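Local coordinates for peptidoglycan N-acetylglucosamine deacetylase (Bacillus cereus, PDB 5N1P), which catalyses the zinc-dependent removal of acetyl groups from N-acetylglucosamine residues of peptidoglycan, releasing acetate, at residues W124-D130 against Q157-H163; V149-K155 against G179-Y185; Y15-L19 against D164-V170. One frame throughout, in Å; residues are numbered along the deposited sequence.

Contact 1 (W124-D130 against Q157-H163); sequences WTIDSLD and QEVILMH. With 8GK (~{N}-oxidanylnaphthalene-1-carboxamide), chain E.
His163 and Asp130 meet through a histidine-carboxylate hydrogen bond. ND1 of His163 lies 3.1 Å from OD1 and 3.2 Å from OD2 of Asp130, each oxygen using its syn lone pair; OD2 sits in the imidazole plane and OD1 is tilted 19° from it. This grip fixes the rotation of the ring and directs NE2 of His163 to the inhibitor, 2.8 Å from O14 of the hydroxamate. His163 is the inferred proton donor of the deacetylase. Ser169 OG holds OD2 of Asp130 as a second-shell partner, while Gln168 NE2 donates to the backbone O of Asp130.

Farther along, CD2 of Leu161 lies over the face of the six-membered ring of Trp124 in a CH-pi contact, 3.8 Å from the ring centroid. CG of Trp124 stands between its own backbone N and carbonyl carbon (chi1 52°), which folds the indole back over Leu161, and its far corner meets the naphthalene, CH2 of Trp124 being 3.3 Å from C7.

Two carbonyls of strand 157-163 each accept twice: Val159 O from Thr125 N and Ile126 N, Leu161 O from Ser128 N and Ser128 OG. Between them, Leu161 N donates almost straight to Ile126 O at 2.8 Å. OG1 of Thr125 bridges, giving its proton to OE1 of Glu158 at 2.6 Å and accepting from Val159 N. Lys155 and Thr154 N hold the other oxygen of Glu158.

The short strand 126-127 thus runs parallel to strand 157-163, the two joined by helix 138-152 in a beta-alpha-beta unit. Strand 2-9 pairs with the other edge of 157-163, while helix 167-182 covers Ile160 and Met162.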
loop_
_atom_site.group_PDB
_atom_site.type_symbol
_atom_site.label_atom_id
_atom_site.label_comp_id
_atom_site.label_asym_id
_atom_site.label_seq_id
_atom_site.Cartn_x
_atom_site.Cartn_y
_atom_site.Cartn_z
ATOM N N TRP A 124 6.918 1.291 5.170
ATOM C CA TRP A 124 6.756 2.620 4.590
ATOM C C TRP A 124 7.784 3.560 5.181
ATOM O O TRP A 124 8.430 3.197 6.161
ATOM C CB TRP A 124 5.336 3.146 4.839
ATOM C CG TRP A 124 4.950 3.080 6.279
ATOM C CD1 TRP A 124 5.141 4.055 7.225
ATOM C CD2 TRP A 124 4.328 1.981 6.958
ATOM N NE1 TRP A 124 4.672 3.632 8.442
ATOM C CE2 TRP A 124 4.173 2.360 8.310
ATOM C CE3 TRP A 124 3.896 0.707 6.555
ATOM C CZ2 TRP A 124 3.599 1.518 9.267
ATOM C CZ3 TRP A 124 3.331 -0.129 7.503
ATOM C CH2 TRP A 124 3.185 0.287 8.846
ATOM N N THR A 125 7.942 4.743 4.586
ATOM C CA THR A 125 8.859 5.752 5.141
ATOM C C THR A 125 8.123 6.971 5.666
ATOM O O THR A 125 8.674 7.741 6.476
ATOM C CB THR A 125 9.901 6.229 4.109
ATOM O OG1 THR A 125 9.255 6.924 3.038
ATOM C CG2 THR A 125 10.703 5.057 3.556
ATOM N N ILE A 126 6.905 7.176 5.187
ATOM C CA ILE A 126 6.063 8.284 5.642
ATOM C C ILE A 126 4.694 7.760 6.016
ATOM O O ILE A 126 4.029 7.137 5.191
ATOM C CB ILE A 126 5.899 9.359 4.569
ATOM C CG1 ILE A 126 7.244 10.026 4.266
ATOM C CG2 ILE A 126 4.856 10.407 5.001
ATOM C CD1 ILE A 126 7.182 11.003 3.109
ATOM N N ASP A 127 4.288 7.984 7.258
ATOM C CA ASP A 127 2.949 7.632 7.716
ATOM C C ASP A 127 2.065 8.878 7.658
ATOM O O ASP A 127 2.341 9.872 8.327
ATOM C CB ASP A 127 3.022 7.050 9.128
ATOM C CG ASP A 127 1.660 6.730 9.727
ATOM O OD1 ASP A 127 0.623 6.869 9.047
ATOM O OD2 ASP A 127 1.641 6.310 10.906
ATOM N N SER A 128 1.010 8.828 6.849
ATOM C CA SER A 128 0.131 9.983 6.667
ATOM C C SER A 128 -0.703 10.300 7.904
ATOM O O SER A 128 -1.309 11.372 7.989
ATOM C CB SER A 128 -0.809 9.740 5.484
ATOM O OG SER A 128 -1.750 8.730 5.809
ATOM N N LEU A 129 -0.752 9.354 8.844
ATOM C CA LEU A 129 -1.582 9.492 10.045
ATOM C C LEU A 129 -3.051 9.705 9.707
ATOM O O LEU A 129 -3.798 10.282 10.496
ATOM C CB LEU A 129 -1.083 10.650 10.919
ATOM C CG LEU A 129 0.343 10.494 11.440
ATOM C CD1 LEU A 129 0.783 11.763 12.176
ATOM C CD2 LEU A 129 0.443 9.281 12.355
ATOM N N ASP A 130 -3.478 9.221 8.543
ATOM C CA ASP A 130 -4.830 9.517 8.077
ATOM C C ASP A 130 -5.908 9.004 9.046
ATOM O O ASP A 130 -6.979 9.595 9.153
ATOM C CB ASP A 130 -5.042 8.981 6.646
ATOM C CG ASP A 130 -4.762 7.492 6.499
ATOM O OD1 ASP A 130 -4.190 6.860 7.410
ATOM O OD2 ASP A 130 -5.107 6.973 5.422
ATOM N N GLN A 157 13.796 8.625 -2.308
ATOM C CA GLN A 157 12.681 7.681 -2.371
ATOM C C GLN A 157 11.857 7.760 -1.098
ATOM O O GLN A 157 12.395 7.665 0.004
ATOM C CB GLN A 157 13.177 6.250 -2.570
ATOM C CG GLN A 157 13.942 6.022 -3.849
ATOM C CD GLN A 157 15.262 5.333 -3.597
ATOM O OE1 GLN A 157 16.201 5.944 -3.083
ATOM N NE2 GLN A 157 15.340 4.054 -3.947
ATOM N N GLU A 158 10.551 7.954 -1.250
ATOM C CA GLU A 158 9.649 7.940 -0.109
ATOM C C GLU A 158 8.492 7.005 -0.394
ATOM O O GLU A 158 7.939 7.010 -1.496
ATOM C CB GLU A 158 9.118 9.338 0.197
ATOM C CG GLU A 158 10.190 10.352 0.599
ATOM C CD GLU A 158 10.583 10.266 2.069
ATOM O OE1 GLU A 158 10.166 9.316 2.763
ATOM O OE2 GLU A 158 11.321 11.159 2.540
ATOM N N VAL A 159 8.134 6.192 0.593
ATOM C CA VAL A 159 6.998 5.279 0.476
ATOM C C VAL A 159 5.940 5.731 1.458
ATOM O O VAL A 159 6.175 5.753 2.661
ATOM C CB VAL A 159 7.405 3.825 0.755
ATOM C CG1 VAL A 159 6.190 2.894 0.695
ATOM C CG2 VAL A 159 8.489 3.399 -0.229
ATOM N N ILE A 160 4.786 6.130 0.939
ATOM C CA ILE A 160 3.788 6.821 1.742
ATOM C C ILE A 160 2.607 5.917 2.093
ATOM O O ILE A 160 1.957 5.366 1.202
ATOM C CB ILE A 160 3.271 8.060 1.003
ATOM C CG1 ILE A 160 4.443 8.995 0.684
ATOM C CG2 ILE A 160 2.204 8.755 1.832
ATOM C CD1 ILE A 160 4.158 9.939 -0.457
ATOM N N LEU A 161 2.324 5.783 3.386
ATOM C CA LEU A 161 1.226 4.951 3.872
ATOM C C LEU A 161 -0.082 5.722 3.947
ATOM O O LEU A 161 -0.205 6.692 4.708
ATOM C CB LEU A 161 1.545 4.372 5.260
ATOM C CG LEU A 161 0.382 3.632 5.931
ATOM C CD1 LEU A 161 0.005 2.348 5.172
ATOM C CD2 LEU A 161 0.688 3.330 7.400
ATOM N N MET A 162 -1.047 5.275 3.147
ATOM C CA MET A 162 -2.406 5.789 3.195
ATOM C C MET A 162 -3.391 4.623 3.105
ATOM O O MET A 162 -2.998 3.474 2.893
ATOM C CB MET A 162 -2.659 6.790 2.066
ATOM C CG MET A 162 -1.736 7.971 2.145
ATOM S SD MET A 162 -2.027 9.189 0.873
ATOM C CE MET A 162 -3.562 9.892 1.466
ATOM N N HIS A 163 -4.670 4.931 3.275
ATOM C CA HIS A 163 -5.712 3.911 3.265
ATOM C C HIS A 163 -6.859 4.391 2.404
ATOM O O HIS A 163 -7.507 5.383 2.747
ATOM C CB HIS A 163 -6.194 3.608 4.699
ATOM C CG HIS A 163 -5.105 3.142 5.617
ATOM N ND1 HIS A 163 -4.244 4.009 6.255
ATOM C CD2 HIS A 163 -4.729 1.895 5.992
ATOM C CE1 HIS A 163 -3.390 3.317 6.990
ATOM N NE2 HIS A 163 -3.660 2.032 6.844
HETATM C C1 8GK E . -1.722 -1.127 8.605
HETATM C C2 8GK E . -1.200 -0.562 9.885
HETATM C C3 8GK E . -2.070 -0.458 10.960
HETATM C C4 8GK E . -1.611 0.045 12.172
HETATM C C5 8GK E . -0.278 0.434 12.313
HETATM C C6 8GK E . 0.593 0.326 11.235
HETATM C C7 8GK E . 0.129 -0.178 10.021
HETATM C C8 8GK E . -2.495 0.150 13.237
HETATM C C9 8GK E . -3.826 -0.236 13.101
HETATM C C10 8GK E . -4.283 -0.736 11.887
HETATM C C11 8GK E . -3.400 -0.847 10.822
HETATM O O12 8GK E . -2.025 -2.303 8.611
HETATM N N13 8GK E . -1.883 -0.374 7.518
HETATM O O14 8GK E . -2.947 -0.696 6.677
#

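Contact 2 (V149-K155 against G179-Y185); sequences VLTNATK and GLKEKGY
Leu150 lays its CD2 methyl over the backbone of Gly179, 3.5 Å from CA, tighter than usual carbon contact; the glycine has no side chain to keep the two helices apart here. The same methyl meets CD2 of Leu180 at 3.6 Å, and that branch of Leu180 also touches CB of Ala153 at 3.7 Å. On the sheet side, Leu180 and Val149 both touch Ile160 of strand 157-163.

Lys183 comes across from just beyond its helix, its chain bent at chi3 (63°), and NZ bonds two carbonyls, one in the last turn of helix 138-152 and one in the chain that leaves it: Leu150 O at 2.7 Å, met almost head-on, and Ala153 O at 3.2 Å, in the carbonyl plane on a lone pair. A positive charge at Leu150 O probably suits the helix dipole. Tyr185 OH donates to Lys155 O at 2.7 Å, tilted 25° from the carbonyl plane, while its ring rests obliquely against CB of Ala153.

Gly184, with positive phi, closes helix 167-182 in a Schellman motif (Tyr185 N to Leu180 O, Gly184 N to Lys181 O), which turns the chain into strand 185-187 of the parallel alpha/beta fold.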
loop_
_atom_site.group_PDB
_atom_site.type_symbol
_atom_site.label_atom_id
_atom_site.label_comp_id
_atom_site.label_asym_id
_atom_site.label_seq_id
_atom_site.Cartn_x
_atom_site.Cartn_y
_atom_site.Cartn_z
ATOM N N VAL A 149 2.058 14.443 5.159
ATOM C CA VAL A 149 2.891 13.832 4.137
ATOM C C VAL A 149 3.954 14.792 3.608
ATOM O O VAL A 149 5.140 14.451 3.583
ATOM C CB VAL A 149 2.046 13.327 2.962
ATOM C CG1 VAL A 149 2.947 12.837 1.828
ATOM C CG2 VAL A 149 1.138 12.213 3.435
ATOM N N LEU A 150 3.527 15.990 3.205
ATOM C CA LEU A 150 4.394 16.918 2.475
ATOM C C LEU A 150 5.634 17.332 3.249
ATOM O O LEU A 150 6.707 17.512 2.665
ATOM C CB LEU A 150 3.614 18.173 2.062
ATOM C CG LEU A 150 2.554 17.913 0.990
ATOM C CD1 LEU A 150 1.750 19.176 0.681
ATOM C CD2 LEU A 150 3.190 17.341 -0.262
ATOM N N THR A 151 5.500 17.475 4.561
ATOM C CA THR A 151 6.626 17.931 5.361
ATOM C C THR A 151 7.615 16.799 5.625
ATOM O O THR A 151 8.821 17.035 5.745
ATOM C CB THR A 151 6.157 18.530 6.698
ATOM O OG1 THR A 151 5.528 17.517 7.490
ATOM C CG2 THR A 151 5.171 19.666 6.455
ATOM N N ASN A 152 7.103 15.572 5.700
ATOM C CA ASN A 152 7.938 14.402 5.964
ATOM C C ASN A 152 8.697 13.914 4.731
ATOM O O ASN A 152 9.491 12.981 4.818
ATOM C CB ASN A 152 7.091 13.247 6.516
ATOM C CG ASN A 152 6.764 13.407 7.989
ATOM O OD1 ASN A 152 5.881 14.177 8.361
ATOM N ND2 ASN A 152 7.488 12.685 8.839
ATOM N N ALA A 153 8.441 14.535 3.584
ATOM C CA ALA A 153 9.059 14.109 2.329
ATOM C C ALA A 153 10.386 14.823 2.087
ATOM O O ALA A 153 10.406 15.996 1.723
ATOM C CB ALA A 153 8.115 14.351 1.168
ATOM N N THR A 154 11.488 14.105 2.276
ATOM C CA THR A 154 12.821 14.691 2.163
ATOM C C THR A 154 13.785 13.833 1.336
ATOM O O THR A 154 14.646 14.362 0.623
ATOM C CB THR A 154 13.436 14.910 3.554
ATOM O OG1 THR A 154 13.432 13.671 4.274
ATOM C CG2 THR A 154 12.629 15.924 4.334
ATOM N N LYS A 155 13.640 12.514 1.447
ATOM C CA LYS A 155 14.543 11.555 0.804
ATOM C C LYS A 155 14.237 11.371 -0.685
ATOM O O LYS A 155 13.115 11.642 -1.124
ATOM C CB LYS A 155 14.460 10.196 1.511
ATOM C CG LYS A 155 14.508 10.262 3.023
ATOM C CD LYS A 155 14.085 8.932 3.628
ATOM C CE LYS A 155 13.548 9.134 5.032
ATOM N NZ LYS A 155 12.513 10.206 5.052
ATOM N N GLY A 179 1.813 18.975 -4.050
ATOM C CA GLY A 179 2.895 19.304 -3.143
ATOM C C GLY A 179 4.187 18.559 -3.424
ATOM O O GLY A 179 5.271 19.111 -3.257
ATOM N N LEU A 180 4.089 17.302 -3.846
ATOM C CA LEU A 180 5.300 16.536 -4.111
ATOM C C LEU A 180 5.874 16.784 -5.505
ATOM O O LEU A 180 7.091 16.724 -5.687
ATOM C CB LEU A 180 5.036 15.040 -3.913
ATOM C CG LEU A 180 4.653 14.663 -2.482
ATOM C CD1 LEU A 180 4.389 13.171 -2.364
ATOM C CD2 LEU A 180 5.734 15.096 -1.509
ATOM N N LYS A 181 5.012 17.050 -6.484
ATOM C CA LYS A 181 5.471 17.369 -7.840
ATOM C C LYS A 181 6.308 18.635 -7.828
ATOM O O LYS A 181 7.307 18.744 -8.542
ATOM C CB LYS A 181 4.293 17.539 -8.805
ATOM C CG LYS A 181 3.620 16.235 -9.211
ATOM C CD LYS A 181 2.542 16.456 -10.265
ATOM C CE LYS A 181 1.836 15.150 -10.614
ATOM N NZ LYS A 181 0.801 15.333 -11.668
ATOM N N GLU A 182 5.886 19.583 -6.999
ATOM C CA GLU A 182 6.583 20.852 -6.852
ATOM C C GLU A 182 7.980 20.628 -6.295
ATOM O O GLU A 182 8.904 21.389 -6.590
ATOM C CB GLU A 182 5.785 21.795 -5.951
ATOM C CG GLU A 182 4.723 22.594 -6.690
ATOM C CD GLU A 182 3.642 23.134 -5.770
ATOM O OE1 GLU A 182 3.799 23.022 -4.537
ATOM O OE2 GLU A 182 2.642 23.685 -6.282
ATOM N N LYS A 183 8.139 19.569 -5.506
ATOM C CA LYS A 183 9.430 19.268 -4.901
ATOM C C LYS A 183 10.227 18.265 -5.713
ATOM O O LYS A 183 11.216 17.712 -5.234
ATOM C CB LYS A 183 9.244 18.763 -3.484
ATOM C CG LYS A 183 8.348 19.654 -2.674
ATOM C CD LYS A 183 7.888 18.953 -1.422
ATOM C CE LYS A 183 9.048 18.632 -0.509
ATOM N NZ LYS A 183 8.568 18.449 0.883
ATOM N N GLY A 184 9.792 18.049 -6.949
ATOM C CA GLY A 184 10.557 17.274 -7.904
ATOM C C GLY A 184 10.391 15.774 -7.787
ATOM O O GLY A 184 11.211 15.029 -8.319
ATOM N N TYR A 185 9.345 15.325 -7.096
ATOM C CA TYR A 185 9.027 13.896 -7.048
ATOM C C TYR A 185 8.225 13.485 -8.278
ATOM O O TYR A 185 7.344 14.218 -8.727
ATOM C CB TYR A 185 8.228 13.530 -5.781
ATOM C CG TYR A 185 9.022 13.510 -4.493
ATOM C CD1 TYR A 185 9.743 12.386 -4.104
ATOM C CD2 TYR A 185 9.050 14.622 -3.661
ATOM C CE1 TYR A 185 10.468 12.374 -2.916
ATOM C CE2 TYR A 185 9.762 14.618 -2.482
ATOM C CZ TYR A 185 10.477 13.506 -2.113
ATOM O OH TYR A 185 11.189 13.523 -0.931
#

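Contact 3 (Y15-L19 against D164-V170); sequences YTAEL and DIHPQSV
The N-terminal ends of helices 16-25 and 167-182 meet beside the metal site of the NodB homology domain, where the loop that follows the sheet strand 157-163 leads into the second helix. Tyr15, just before the first helix, provides the main surface. Its ring lies over Pro167, the first residue of the second helix: CB of Pro167 stands 4.2 Å from the ring centroid, 22° off the normal, a CH-pi contact over the face. CG of Pro167 presses against the phenolic end, 3.4 Å from CZ of Tyr15. At its edge, near the ring plane, CE2 of Tyr15 faces the backbone O of Ile165 at 3.4 Å. The ring thus touches the chain at both Ile165 O and Pro167.

His166 takes the N-cap position of helix 167-182. The loop 164-166 lies on the catalytic side of this polysaccharide deacetylase fold, for Ile165 touches Asp10, a zinc ligand, and His163 immediately precedes Asp164.

Next to Tyr15 in the chain, Thr16 makes the contact's side-chain hydrogen bond, OG1 of Thr16 giving its proton to OD2 of Asp164 at 2.6 Å, from above the carboxylate plane by 36°. A chi1 of 57° tucks the carboxylate of Asp164 in over its own backbone, where OD2 meets the threonine. OG1 of Thr16 is also bonded to Gly13 N, so it links the loop before helix 16-25 to Asp164. Next to this polar pair, CD2 of Leu19 packs on CB of Asp164 at 3.6 Å, the two side chains at about a right angle. Val170 splits its methyls, CG2 to CB of Tyr15 at 3.9 Å and CG1 to CB of Leu19 at 4.0 Å; Leu19 and Asp164 also touch Phe8 of strand 2-9.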
loop_
_atom_site.group_PDB
_atom_site.type_symbol
_atom_site.label_atom_id
_atom_site.label_comp_id
_atom_site.label_asym_id
_atom_site.label_seq_id
_atom_site.Cartn_x
_atom_site.Cartn_y
_atom_site.Cartn_z
ATOM N N TYR A 15 -14.426 4.033 -2.128
ATOM C CA TYR A 15 -13.793 5.292 -2.534
ATOM C C TYR A 15 -12.687 5.044 -3.551
ATOM O O TYR A 15 -12.029 5.980 -4.003
ATOM C CB TYR A 15 -13.213 6.036 -1.324
ATOM C CG TYR A 15 -14.210 6.259 -0.212
ATOM C CD1 TYR A 15 -15.259 7.154 -0.368
ATOM C CD2 TYR A 15 -14.100 5.575 0.991
ATOM C CE1 TYR A 15 -16.176 7.363 0.642
ATOM C CE2 TYR A 15 -15.009 5.781 2.014
ATOM C CZ TYR A 15 -16.050 6.669 1.829
ATOM O OH TYR A 15 -16.957 6.879 2.837
ATOM N N THR A 16 -12.471 3.779 -3.889
ATOM C CA THR A 16 -11.324 3.401 -4.711
ATOM C C THR A 16 -11.461 3.851 -6.163
ATOM O O THR A 16 -10.485 4.278 -6.782
ATOM C CB THR A 16 -11.106 1.877 -4.621
ATOM O OG1 THR A 16 -10.842 1.553 -3.252
ATOM C CG2 THR A 16 -9.922 1.434 -5.472
ATOM N N ALA A 17 -12.666 3.771 -6.715
ATOM C CA ALA A 17 -12.871 4.211 -8.086
ATOM C C ALA A 17 -12.553 5.707 -8.215
ATOM O O ALA A 17 -11.893 6.135 -9.162
ATOM C CB ALA A 17 -14.305 3.909 -8.542
ATOM N N GLU A 18 -13.000 6.500 -7.246
ATOM C CA GLU A 18 -12.696 7.924 -7.246
ATOM C C GLU A 18 -11.193 8.187 -7.148
ATOM O O GLU A 18 -10.655 9.056 -7.841
ATOM C CB GLU A 18 -13.414 8.627 -6.095
ATOM C CG GLU A 18 -13.099 10.111 -6.020
ATOM C CD GLU A 18 -13.946 10.826 -4.997
ATOM O OE1 GLU A 18 -14.763 10.147 -4.338
ATOM O OE2 GLU A 18 -13.795 12.061 -4.857
ATOM N N LEU A 19 -10.516 7.436 -6.287
ATOM C CA LEU A 19 -9.071 7.555 -6.181
ATOM C C LEU A 19 -8.388 7.250 -7.515
ATOM O O LEU A 19 -7.499 7.979 -7.946
ATOM C CB LEU A 19 -8.537 6.623 -5.091
ATOM C CG LEU A 19 -7.015 6.548 -4.975
ATOM C CD1 LEU A 19 -6.394 7.927 -4.701
ATOM C CD2 LEU A 19 -6.638 5.566 -3.868
ATOM N N ASP A 164 -7.122 3.716 1.283
ATOM C CA ASP A 164 -8.144 4.226 0.363
ATOM C C ASP A 164 -9.564 3.884 0.817
ATOM O O ASP A 164 -10.523 4.268 0.153
ATOM C CB ASP A 164 -7.905 3.747 -1.082
ATOM C CG ASP A 164 -7.859 2.229 -1.221
ATOM O OD1 ASP A 164 -7.257 1.571 -0.353
ATOM O OD2 ASP A 164 -8.408 1.700 -2.220
ATOM N N ILE A 165 -9.700 3.229 1.967
ATOM C CA ILE A 165 -11.024 2.899 2.493
ATOM C C ILE A 165 -11.597 4.041 3.327
ATOM O O ILE A 165 -12.721 3.954 3.811
ATOM C CB ILE A 165 -10.992 1.619 3.339
ATOM C CG1 ILE A 165 -9.970 1.746 4.466
ATOM C CG2 ILE A 165 -10.681 0.446 2.440
ATOM C CD1 ILE A 165 -10.181 0.754 5.600
ATOM N N HIS A 166 -10.818 5.108 3.483
ATOM C CA HIS A 166 -11.259 6.289 4.225
ATOM C C HIS A 166 -11.351 7.504 3.313
ATOM O O HIS A 166 -10.414 7.793 2.560
ATOM C CB HIS A 166 -10.312 6.580 5.387
ATOM C CG HIS A 166 -10.273 5.492 6.412
ATOM N ND1 HIS A 166 -9.120 5.135 7.076
ATOM C CD2 HIS A 166 -11.248 4.681 6.886
ATOM C CE1 HIS A 166 -9.385 4.149 7.914
ATOM N NE2 HIS A 166 -10.670 3.854 7.816
ATOM N N PRO A 167 -12.479 8.224 3.391
ATOM C CA PRO A 167 -12.789 9.358 2.508
ATOM C C PRO A 167 -11.730 10.457 2.584
ATOM O O PRO A 167 -11.347 11.046 1.569
ATOM C CB PRO A 167 -14.123 9.893 3.049
ATOM C CG PRO A 167 -14.626 8.885 4.006
ATOM C CD PRO A 167 -13.468 8.064 4.472
ATOM N N GLN A 168 -11.263 10.736 3.795
ATOM C CA GLN A 168 -10.352 11.859 3.981
ATOM C C GLN A 168 -8.989 11.584 3.341
ATOM O O GLN A 168 -8.309 12.510 2.910
ATOM C CB GLN A 168 -10.210 12.204 5.472
ATOM C CG GLN A 168 -9.429 11.215 6.317
ATOM C CD GLN A 168 -10.265 10.077 6.868
ATOM O OE1 GLN A 168 -11.387 9.834 6.419
ATOM N NE2 GLN A 168 -9.722 9.376 7.865
ATOM N N SER A 169 -8.600 10.311 3.267
ATOM C CA SER A 169 -7.353 9.926 2.619
ATOM C C SER A 169 -7.422 10.172 1.126
ATOM O O SER A 169 -6.531 10.764 0.529
ATOM C CB SER A 169 -7.048 8.447 2.879
ATOM O OG SER A 169 -7.156 8.157 4.259
ATOM N N VAL A 170 -8.494 9.696 0.515
ATOM C CA VAL A 170 -8.675 9.890 -0.915
ATOM C C VAL A 170 -8.749 11.390 -1.257
ATOM O O VAL A 170 -8.172 11.849 -2.259
ATOM C CB VAL A 170 -9.931 9.121 -1.389
ATOM C CG1 VAL A 170 -10.245 9.441 -2.852
ATOM C CG2 VAL A 170 -9.711 7.630 -1.180
#

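All three contacts lie in the NodB homology range. Contact 1 is the most central, about 9 Å from the chain centre; its own centre is about 12 Å from that of contact 2 and 15 Å from that of contact 3. Contacts 2 and 3 use opposite ends of helix 167-182, their centres about 21 Å apart, and do not touch. Along the chain come 15-19, 124-130, 149-155, 157-163, 164-170 and 179-185, so contact 1 falls within the span of contact 3 and interleaves with contact 2. Ser169 and Gln168 of contact 3 bond Asp130, giving second-shell support to the residue that holds His163.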